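Local structure of CytC3 (Streptomyces, 3GJA) at residues P28-F32 against R83-R89; G145-T151 against E230-S236; L77-I81 against F256-Y260. The protein acts as a nonheme iron halogenase that probably uses 2-oxoglutarate and oxygen to chlorinate an unactivated carbon of an amino acid during natural-product biosynthesis. One frame throughout, in Å; residues are numbered along the deposited sequence.

Interaction 1 (P28-F32 against R83-R89); sequences PVKIF and RPEIVDR
Val-29 lies over one face of the Arg-89 guanidinium, with CB of Val-29 3.8 Å from NH1 of Arg-89 and offset toward the rim of the group. The two side chains run past each other in opposite directions. The guanidinium is held by its own helix: NE of Arg-89 donates to O of Glu-85 at 2.7 Å, in the carbonyl plane and fairly straight (158° at the hydrogen). A bend at chi3 of Arg-89 folds the group back to that carbonyl. NH2 of Arg-89 also comes within 2.7 Å of O of Lys-30, but the angle is too poor for a hydrogen bond. The Lys-30 side chain turns away and pairs with Glu-33.

Ile-31 is the apolar centre of the contact. Its CG1 stands anti to the carbonyl carbon (chi1 -56°), and the CD1 it carries presses on CG1 of Ile-86 at 3.5 Å, a tight fit. The backbone O of Ile-31 rests near CG of Glu-85, 3.8 Å away.

Phe-32 meets Arg-83 through CE1 and CZ, at an oblique angle to its ring. CE1 of Phe-32 sits over the centre of the guanidinium, 3.5 Å from CZ of Arg-83, and the two planes are 59° apart, not stacked flat. NH1 of Arg-83 forms a salt bridge with OE2 of Glu-85 at 2.9 Å, on the syn side of the carboxylate, and NH2 pairs with Glu-79. These bonds hold the guanidinium in place beside the ring.

The contact joins the edge strand 25-30 of the main sheet, and the turn after it, to the start of helix 84-94. Strand 230-235 flanks the edge strand, with Val-29 bonded to Ala-231 through the backbone. Phe-32 reaches Met-37 and Arg-40 of helix 34-49, while Ile-31 and Ile-86 both touch His-80 of helix 75-82.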
loop_
_atom_site.group_PDB
_atom_site.type_symbol
_atom_site.label_atom_id
_atom_site.label_comp_id
_atom_site.label_asym_id
_atom_site.label_seq_id
_atom_site.Cartn_x
_atom_site.Cartn_y
_atom_site.Cartn_z
ATOM N N PRO A 28 0.377 13.473 8.275
ATOM C CA PRO A 28 1.058 12.241 8.693
ATOM C C PRO A 28 0.468 11.532 9.918
ATOM O O PRO A 28 -0.148 12.159 10.778
ATOM C CB PRO A 28 2.485 12.715 8.950
ATOM C CG PRO A 28 2.289 14.119 9.429
ATOM C CD PRO A 28 1.241 14.650 8.478
ATOM N N VAL A 29 0.651 10.216 9.973
ATOM C CA VAL A 29 0.207 9.405 11.109
ATOM C C VAL A 29 1.424 8.562 11.475
ATOM O O VAL A 29 2.084 7.994 10.597
ATOM C CB VAL A 29 -0.981 8.468 10.767
ATOM C CG1 VAL A 29 -2.235 9.287 10.505
ATOM C CG2 VAL A 29 -0.644 7.605 9.569
ATOM N N LYS A 30 1.724 8.495 12.765
ATOM C CA LYS A 30 2.883 7.759 13.230
ATOM C C LYS A 30 2.673 6.263 13.330
ATOM O O LYS A 30 1.756 5.790 13.995
ATOM C CB LYS A 30 3.344 8.302 14.582
ATOM C CG LYS A 30 4.628 7.658 15.089
ATOM C CD LYS A 30 5.284 8.485 16.184
ATOM C CE LYS A 30 4.395 8.627 17.403
ATOM N NZ LYS A 30 5.028 9.512 18.429
ATOM N N ILE A 31 3.539 5.520 12.654
ATOM C CA ILE A 31 3.481 4.069 12.679
ATOM C C ILE A 31 4.576 3.600 13.631
ATOM O O ILE A 31 4.363 2.719 14.454
ATOM C CB ILE A 31 3.737 3.480 11.277
ATOM C CG1 ILE A 31 2.736 4.075 10.273
ATOM C CG2 ILE A 31 3.667 1.959 11.330
ATOM C CD1 ILE A 31 1.276 3.885 10.636
ATOM N N PHE A 32 5.748 4.218 13.512
ATOM C CA PHE A 32 6.907 3.904 14.344
ATOM C C PHE A 32 7.668 5.188 14.648
ATOM O O PHE A 32 7.539 6.174 13.922
ATOM C CB PHE A 32 7.874 2.980 13.604
ATOM C CG PHE A 32 7.406 1.569 13.476
ATOM C CD1 PHE A 32 7.204 0.784 14.608
ATOM C CD2 PHE A 32 7.213 1.003 12.221
ATOM C CE1 PHE A 32 6.818 -0.547 14.490
ATOM C CE2 PHE A 32 6.827 -0.328 12.093
ATOM C CZ PHE A 32 6.630 -1.104 13.232
ATOM N N ARG A 83 0.522 -4.242 11.561
ATOM C CA ARG A 83 0.549 -3.222 12.605
ATOM C C ARG A 83 -0.772 -2.558 12.988
ATOM O O ARG A 83 -1.497 -2.040 12.139
ATOM C CB ARG A 83 1.571 -2.145 12.237
ATOM C CG ARG A 83 2.957 -2.458 12.734
ATOM C CD ARG A 83 3.023 -2.177 14.219
ATOM N NE ARG A 83 4.061 -2.953 14.873
ATOM C CZ ARG A 83 4.537 -2.686 16.083
ATOM N NH1 ARG A 83 4.064 -1.654 16.773
ATOM N NH2 ARG A 83 5.491 -3.450 16.598
ATOM N N PRO A 84 -1.102 -2.574 14.292
ATOM C CA PRO A 84 -2.337 -1.965 14.797
ATOM C C PRO A 84 -2.393 -0.494 14.395
ATOM O O PRO A 84 -3.458 0.036 14.062
ATOM C CB PRO A 84 -2.209 -2.139 16.308
ATOM C CG PRO A 84 -1.455 -3.424 16.425
ATOM C CD PRO A 84 -0.387 -3.279 15.371
ATOM N N GLU A 85 -1.232 0.159 14.436
ATOM C CA GLU A 85 -1.127 1.567 14.072
ATOM C C GLU A 85 -1.599 1.790 12.636
ATOM O O GLU A 85 -2.016 2.891 12.272
ATOM C CB GLU A 85 0.313 2.058 14.247
ATOM C CG GLU A 85 0.794 2.008 15.693
ATOM C CD GLU A 85 1.406 0.669 16.084
ATOM O OE1 GLU A 85 1.037 -0.373 15.506
ATOM O OE2 GLU A 85 2.260 0.661 16.989
ATOM N N ILE A 86 -1.532 0.745 11.818
ATOM C CA ILE A 86 -2.002 0.854 10.447
ATOM C C ILE A 86 -3.414 0.289 10.330
ATOM O O ILE A 86 -4.342 0.986 9.913
ATOM C CB ILE A 86 -1.085 0.101 9.459
ATOM C CG1 ILE A 86 0.247 0.839 9.312
ATOM C CG2 ILE A 86 -1.761 -0.006 8.096
ATOM C CD1 ILE A 86 1.232 0.147 8.371
ATOM N N VAL A 87 -3.564 -0.975 10.716
ATOM C CA VAL A 87 -4.839 -1.682 10.645
ATOM C C VAL A 87 -6.011 -1.019 11.372
ATOM O O VAL A 87 -7.110 -0.941 10.827
ATOM C CB VAL A 87 -4.669 -3.131 11.147
ATOM C CG1 VAL A 87 -6.022 -3.810 11.262
ATOM C CG2 VAL A 87 -3.775 -3.898 10.186
ATOM N N ASP A 88 -5.803 -0.543 12.594
ATOM C CA ASP A 88 -6.905 0.107 13.295
ATOM C C ASP A 88 -7.353 1.360 12.545
ATOM O O ASP A 88 -8.541 1.682 12.510
ATOM C CB ASP A 88 -6.518 0.505 14.725
ATOM C CG ASP A 88 -6.269 -0.692 15.625
ATOM O OD1 ASP A 88 -6.713 -1.807 15.283
ATOM O OD2 ASP A 88 -5.635 -0.500 16.686
ATOM N N ARG A 89 -6.401 2.073 11.948
ATOM C CA ARG A 89 -6.742 3.291 11.222
ATOM C C ARG A 89 -7.435 2.995 9.899
ATOM O O ARG A 89 -8.434 3.631 9.571
ATOM C CB ARG A 89 -5.497 4.162 11.018
ATOM C CG ARG A 89 -5.118 4.933 12.283
ATOM C CD ARG A 89 -3.998 5.936 12.073
ATOM N NE ARG A 89 -2.750 5.456 12.643
ATOM C CZ ARG A 89 -2.054 6.085 13.586
ATOM N NH1 ARG A 89 -2.472 7.236 14.082
ATOM N NH2 ARG A 89 -0.937 5.548 14.039
#

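Interaction 2 (G145-T151 against E230-S236); sequences GTITVWT and EAVIFWS. With ACT (acetate ion), chain E.
Ile-147 sets its CD1 methyl over the centre of the six-membered ring of Trp-235. This is a CH-pi contact, 3.5 Å from CD1 of Ile-147 to the ring centroid of Trp-235 and 8° off the normal. The indole gets there with CG anti to the carbonyl carbon (chi1 -84°). Its edge meets the backbone just before the partner strand, with CE3 of Trp-235 3.7 Å from N of Thr-146. With an alanine at Trp-235, the Ile-147 methyl would probably lose the flat surface beneath it and leave a gap beside Thr-146.

The strands are antiparallel neighbours in the beta-barrel core expected of a PhyH-type, cupin-clan enzyme. Ile-147/Trp-235, Val-149/Ile-233 and Thr-151/Ala-231 are non-hydrogen-bonded pairs, and their face packs against helix 84-94. The hydrogen-bonded pairs Thr-148/Phe-234 and Trp-150/Val-232 project to the other face.

There, CB of Thr-148 lies over one face of the Phe-234 ring, 4.0 Å from its centroid and offset toward the rim. CB of Trp-150 comes in at the edge of the same ring, 3.8 Å from CE1 of Phe-234. The indole of Trp-150 extends beyond, and its NE1 donates to OXT of an acetate at 2.6 Å, near the ring plane. The acetate probably came from the crystallisation liquor. At the far end, N of Thr-146 donates to OG of Ser-236 at 3.1 Å, while N of Ser-236 bonds to O of Thr-146.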
loop_
_atom_site.group_PDB
_atom_site.type_symbol
_atom_site.label_atom_id
_atom_site.label_comp_id
_atom_site.label_asym_id
_atom_site.label_seq_id
_atom_site.Cartn_x
_atom_site.Cartn_y
_atom_site.Cartn_z
ATOM N N GLY A 145 -11.104 1.189 -6.055
ATOM C CA GLY A 145 -10.080 1.798 -5.229
ATOM C C GLY A 145 -9.558 0.906 -4.115
ATOM O O GLY A 145 -10.166 -0.108 -3.768
ATOM N N THR A 146 -8.420 1.291 -3.549
ATOM C CA THR A 146 -7.813 0.533 -2.469
ATOM C C THR A 146 -7.109 1.500 -1.514
ATOM O O THR A 146 -6.365 2.381 -1.942
ATOM C CB THR A 146 -6.794 -0.488 -3.019
ATOM O OG1 THR A 146 -6.225 -1.239 -1.939
ATOM C CG2 THR A 146 -5.673 0.225 -3.769
ATOM N N ILE A 147 -7.374 1.353 -0.223
ATOM C CA ILE A 147 -6.750 2.209 0.773
ATOM C C ILE A 147 -5.264 1.892 0.783
ATOM O O ILE A 147 -4.861 0.748 1.009
ATOM C CB ILE A 147 -7.349 1.954 2.172
ATOM C CG1 ILE A 147 -8.805 2.428 2.193
ATOM C CG2 ILE A 147 -6.535 2.678 3.247
ATOM C CD1 ILE A 147 -8.958 3.920 2.024
ATOM N N THR A 148 -4.459 2.915 0.525
ATOM C CA THR A 148 -3.010 2.778 0.473
ATOM C C THR A 148 -2.380 3.428 1.696
ATOM O O THR A 148 -2.697 4.566 2.031
ATOM C CB THR A 148 -2.451 3.465 -0.805
ATOM O OG1 THR A 148 -3.100 2.918 -1.959
ATOM C CG2 THR A 148 -0.944 3.266 -0.928
ATOM N N VAL A 149 -1.506 2.692 2.372
ATOM C CA VAL A 149 -0.799 3.203 3.539
ATOM C C VAL A 149 0.664 3.307 3.108
ATOM O O VAL A 149 1.352 2.299 2.958
ATOM C CB VAL A 149 -0.924 2.242 4.746
ATOM C CG1 VAL A 149 -0.200 2.821 5.958
ATOM C CG2 VAL A 149 -2.386 2.014 5.070
ATOM N N TRP A 150 1.119 4.538 2.897
ATOM C CA TRP A 150 2.483 4.829 2.437
ATOM C C TRP A 150 3.380 5.212 3.621
ATOM O O TRP A 150 3.303 6.335 4.123
ATOM C CB TRP A 150 2.418 5.998 1.453
ATOM C CG TRP A 150 3.518 6.109 0.444
ATOM C CD1 TRP A 150 3.467 5.707 -0.862
ATOM C CD2 TRP A 150 4.768 6.795 0.602
ATOM N NE1 TRP A 150 4.597 6.114 -1.533
ATOM C CE2 TRP A 150 5.414 6.784 -0.661
ATOM C CE3 TRP A 150 5.404 7.424 1.682
ATOM C CZ2 TRP A 150 6.662 7.380 -0.873
ATOM C CZ3 TRP A 150 6.653 8.022 1.470
ATOM C CH2 TRP A 150 7.264 7.995 0.202
ATOM N N THR A 151 4.220 4.281 4.064
ATOM C CA THR A 151 5.123 4.537 5.181
ATOM C C THR A 151 6.487 4.997 4.678
ATOM O O THR A 151 7.059 4.398 3.766
ATOM C CB THR A 151 5.339 3.268 6.051
ATOM O OG1 THR A 151 4.080 2.805 6.556
ATOM C CG2 THR A 151 6.255 3.576 7.237
ATOM N N GLU A 230 6.678 7.690 9.750
ATOM C CA GLU A 230 5.370 8.300 9.554
ATOM C C GLU A 230 4.789 7.796 8.249
ATOM O O GLU A 230 5.515 7.344 7.368
ATOM C CB GLU A 230 5.470 9.821 9.505
ATOM C CG GLU A 230 5.985 10.446 10.778
ATOM C CD GLU A 230 5.902 11.955 10.739
ATOM O OE1 GLU A 230 6.346 12.553 9.731
ATOM O OE2 GLU A 230 5.400 12.544 11.718
ATOM N N ALA A 231 3.473 7.881 8.125
ATOM C CA ALA A 231 2.811 7.436 6.920
ATOM C C ALA A 231 1.683 8.367 6.531
ATOM O O ALA A 231 1.196 9.170 7.338
ATOM C CB ALA A 231 2.254 6.030 7.121
ATOM N N VAL A 232 1.285 8.261 5.270
ATOM C CA VAL A 232 0.169 9.022 4.770
ATOM C C VAL A 232 -0.781 7.940 4.272
ATOM O O VAL A 232 -0.355 6.954 3.674
ATOM C CB VAL A 232 0.570 9.982 3.622
ATOM C CG1 VAL A 232 1.190 9.213 2.467
ATOM C CG2 VAL A 232 -0.658 10.757 3.155
ATOM N N ILE A 233 -2.061 8.096 4.565
ATOM C CA ILE A 233 -3.044 7.126 4.135
ATOM C C ILE A 233 -3.936 7.804 3.111
ATOM O O ILE A 233 -4.399 8.929 3.330
ATOM C CB ILE A 233 -3.893 6.625 5.329
ATOM C CG1 ILE A 233 -2.967 6.049 6.412
ATOM C CG2 ILE A 233 -4.896 5.567 4.852
ATOM C CD1 ILE A 233 -3.691 5.502 7.630
ATOM N N PHE A 234 -4.174 7.125 1.994
ATOM C CA PHE A 234 -5.001 7.694 0.940
ATOM C C PHE A 234 -5.593 6.646 0.021
ATOM O O PHE A 234 -5.068 5.535 -0.104
ATOM C CB PHE A 234 -4.164 8.652 0.086
ATOM C CG PHE A 234 -2.939 8.010 -0.535
ATOM C CD1 PHE A 234 -1.728 7.966 0.156
ATOM C CD2 PHE A 234 -2.993 7.463 -1.817
ATOM C CE1 PHE A 234 -0.584 7.392 -0.422
ATOM C CE2 PHE A 234 -1.855 6.883 -2.407
ATOM C CZ PHE A 234 -0.648 6.850 -1.706
ATOM N N TRP A 235 -6.694 7.006 -0.627
ATOM C CA TRP A 235 -7.311 6.121 -1.598
ATOM C C TRP A 235 -6.307 6.101 -2.745
ATOM O O TRP A 235 -5.766 7.144 -3.115
ATOM C CB TRP A 235 -8.631 6.701 -2.101
ATOM C CG TRP A 235 -9.806 6.419 -1.228
ATOM C CD1 TRP A 235 -10.536 7.327 -0.516
ATOM C CD2 TRP A 235 -10.430 5.146 -1.020
ATOM N NE1 TRP A 235 -11.579 6.700 0.115
ATOM C CE2 TRP A 235 -11.540 5.360 -0.176
ATOM C CE3 TRP A 235 -10.158 3.845 -1.467
ATOM C CZ2 TRP A 235 -12.384 4.320 0.233
ATOM C CZ3 TRP A 235 -10.999 2.808 -1.060
ATOM C CH2 TRP A 235 -12.099 3.055 -0.217
ATOM N N SER A 236 -6.052 4.922 -3.296
ATOM C CA SER A 236 -5.102 4.781 -4.392
ATOM C C SER A 236 -5.379 5.733 -5.562
ATOM O O SER A 236 -4.459 6.118 -6.287
ATOM C CB SER A 236 -5.124 3.341 -4.901
ATOM O OG SER A 236 -6.454 2.952 -5.221
HETATM C C ACT E . 4.689 7.094 -5.122
HETATM O O ACT E . 5.937 7.564 -5.318
HETATM O OXT ACT E . 4.429 6.493 -4.115
HETATM C CH3 ACT E . 3.617 7.317 -6.160
#

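Interaction 3 (L77-I81 against F256-Y260); sequences LAEHI and FAARY
Helix 75-82 covers one face of the barrel sheet where Leu-77, His-80 and Ile-81 meet alternate residues of strand 253-262. Phe-256, Ala-258 and Tyr-260 are the strand residues that take part. The axes of the two short segments approach to 10.0 Å, at 52° between their N-to-C directions.

Phe-256 stands with CG anti to its own N (chi1 174°), which brings the ring to the helix, one face to Leu-77 and an edge to His-80. The His-80 and Phe-256 rings form an offset edge-to-face pair, with the edge of Phe-256 turned to the face of His-80. Their centroids are 5.3 Å apart and their planes meet at 78°. CD2 of His-80 touches CD2 and CE2 of Phe-256 alike, both at 3.5 Å. Leu-77 comes over one face of the phenyl ring: CG of Leu-77 is 3.8 Å from CZ of Phe-256, and CD1 hangs above the rim.

Ile-81 fills the next place along the strand. Its CG2 touches CB of Ala-258 at 3.8 Å and lies at the edge of the Phe-256 ring, 4.3 Å from CE2. Beyond it, OH of Tyr-260 donates to the backbone O of Ile-81 at 2.9 Å. The hydroxyl lies in the carbonyl plane, on a lone pair. This bond gives a buried hydroxyl a partner and ties the tyrosine to the backbone at Ile-81.

His-80 has its polar mate on the sheet, through a hydrogen bond between NE2 and OG1 of Thr-151 on strand 147-152. Phe-105 of strand 98-108 and Phe-153 also meet the Phe-256 ring. Helix 84-94 follows directly in the chain, and its Ile-86 and Val-90 pack on Tyr-260.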
loop_
_atom_site.group_PDB
_atom_site.type_symbol
_atom_site.label_atom_id
_atom_site.label_comp_id
_atom_site.label_asym_id
_atom_site.label_seq_id
_atom_site.Cartn_x
_atom_site.Cartn_y
_atom_site.Cartn_z
ATOM N N LEU A 77 8.408 -7.135 7.340
ATOM C CA LEU A 77 7.419 -6.589 6.424
ATOM C C LEU A 77 6.078 -7.260 6.701
ATOM O O LEU A 77 5.023 -6.638 6.563
ATOM C CB LEU A 77 7.854 -6.817 4.975
ATOM C CG LEU A 77 8.371 -5.614 4.176
ATOM C CD1 LEU A 77 9.071 -4.604 5.082
ATOM C CD2 LEU A 77 9.294 -6.111 3.072
ATOM N N ALA A 78 6.125 -8.527 7.109
ATOM C CA ALA A 78 4.904 -9.260 7.440
ATOM C C ALA A 78 4.270 -8.553 8.636
ATOM O O ALA A 78 3.056 -8.351 8.689
ATOM C CB ALA A 78 5.227 -10.711 7.798
ATOM N N GLU A 79 5.109 -8.163 9.587
ATOM C CA GLU A 79 4.634 -7.473 10.774
ATOM C C GLU A 79 4.144 -6.065 10.440
ATOM O O GLU A 79 3.137 -5.605 10.979
ATOM C CB GLU A 79 5.751 -7.379 11.811
ATOM C CG GLU A 79 5.326 -6.654 13.071
ATOM C CD GLU A 79 6.483 -6.345 13.985
ATOM O OE1 GLU A 79 7.603 -6.817 13.707
ATOM O OE2 GLU A 79 6.271 -5.631 14.986
ATOM N N HIS A 80 4.862 -5.380 9.551
ATOM C CA HIS A 80 4.486 -4.021 9.173
ATOM C C HIS A 80 3.042 -3.929 8.693
ATOM O O HIS A 80 2.289 -3.084 9.162
ATOM C CB HIS A 80 5.419 -3.484 8.078
ATOM C CG HIS A 80 5.372 -1.993 7.928
ATOM N ND1 HIS A 80 6.147 -1.145 8.691
ATOM C CD2 HIS A 80 4.603 -1.197 7.147
ATOM C CE1 HIS A 80 5.855 0.108 8.388
ATOM N NE2 HIS A 80 4.920 0.105 7.454
ATOM N N ILE A 81 2.640 -4.802 7.771
ATOM C CA ILE A 81 1.270 -4.735 7.257
ATOM C C ILE A 81 0.210 -5.141 8.284
ATOM O O ILE A 81 -0.970 -4.824 8.120
ATOM C CB ILE A 81 1.109 -5.573 5.941
ATOM C CG1 ILE A 81 1.417 -7.053 6.187
ATOM C CG2 ILE A 81 2.047 -5.034 4.866
ATOM C CD1 ILE A 81 0.189 -7.892 6.475
ATOM N N PHE A 256 7.378 2.674 1.604
ATOM C CA PHE A 256 6.871 1.311 1.560
ATOM C C PHE A 256 5.355 1.416 1.622
ATOM O O PHE A 256 4.804 1.899 2.606
ATOM C CB PHE A 256 7.389 0.491 2.747
ATOM C CG PHE A 256 6.791 -0.890 2.827
ATOM C CD1 PHE A 256 7.005 -1.813 1.805
ATOM C CD2 PHE A 256 5.962 -1.242 3.887
ATOM C CE1 PHE A 256 6.394 -3.074 1.832
ATOM C CE2 PHE A 256 5.344 -2.498 3.931
ATOM C CZ PHE A 256 5.563 -3.417 2.894
ATOM N N ALA A 257 4.681 0.975 0.565
ATOM C CA ALA A 257 3.229 1.061 0.522
ATOM C C ALA A 257 2.547 -0.286 0.677
ATOM O O ALA A 257 2.943 -1.274 0.055
ATOM C CB ALA A 257 2.777 1.726 -0.791
ATOM N N ALA A 258 1.520 -0.307 1.521
ATOM C CA ALA A 258 0.722 -1.502 1.772
ATOM C C ALA A 258 -0.692 -1.106 1.367
ATOM O O ALA A 258 -1.192 -0.059 1.790
ATOM C CB ALA A 258 0.771 -1.869 3.242
ATOM N N ARG A 259 -1.336 -1.932 0.548
ATOM C CA ARG A 259 -2.673 -1.606 0.062
ATOM C C ARG A 259 -3.754 -2.526 0.638
ATOM O O ARG A 259 -3.615 -3.754 0.652
ATOM C CB ARG A 259 -2.639 -1.625 -1.473
ATOM C CG ARG A 259 -1.245 -1.248 -1.983
ATOM C CD ARG A 259 -1.173 -0.840 -3.452
ATOM N NE ARG A 259 -1.756 0.477 -3.660
ATOM C CZ ARG A 259 -1.199 1.449 -4.376
ATOM N NH1 ARG A 259 -0.025 1.266 -4.964
ATOM N NH2 ARG A 259 -1.831 2.604 -4.509
ATOM N N TYR A 260 -4.827 -1.912 1.125
ATOM C CA TYR A 260 -5.909 -2.651 1.756
ATOM C C TYR A 260 -7.261 -2.551 1.075
ATOM O O TYR A 260 -7.577 -1.569 0.404
ATOM C CB TYR A 260 -6.064 -2.209 3.211
ATOM C CG TYR A 260 -4.794 -2.336 4.015
ATOM C CD1 TYR A 260 -3.736 -1.443 3.830
ATOM C CD2 TYR A 260 -4.636 -3.367 4.943
ATOM C CE1 TYR A 260 -2.548 -1.574 4.547
ATOM C CE2 TYR A 260 -3.454 -3.508 5.665
ATOM C CZ TYR A 260 -2.411 -2.611 5.461
ATOM O OH TYR A 260 -1.233 -2.771 6.150
#

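The three contacts span four consecutive strands of one antiparallel sheet, in the order 25-30, 230-235, 147-152 and 253-262. Interactions 1 and 2 join through the bond of Val-29 O to Ala-231 N, at 2.8 Å. Interactions 2 and 3 join through Ile-147 O and Tyr-260 N, at 2.7 Å. Helices 75-82 and 84-94 lie on the same face of the sheet. Ile-86 connects all three contacts there: its CG2 is 3.7 Å from CG2 of Val-149 and 3.4 Å from OH of Tyr-260. The acetate bonded to Trp-150 lies on the other face. That face probably lines the barrel interior, where enzymes of this family hold their iron.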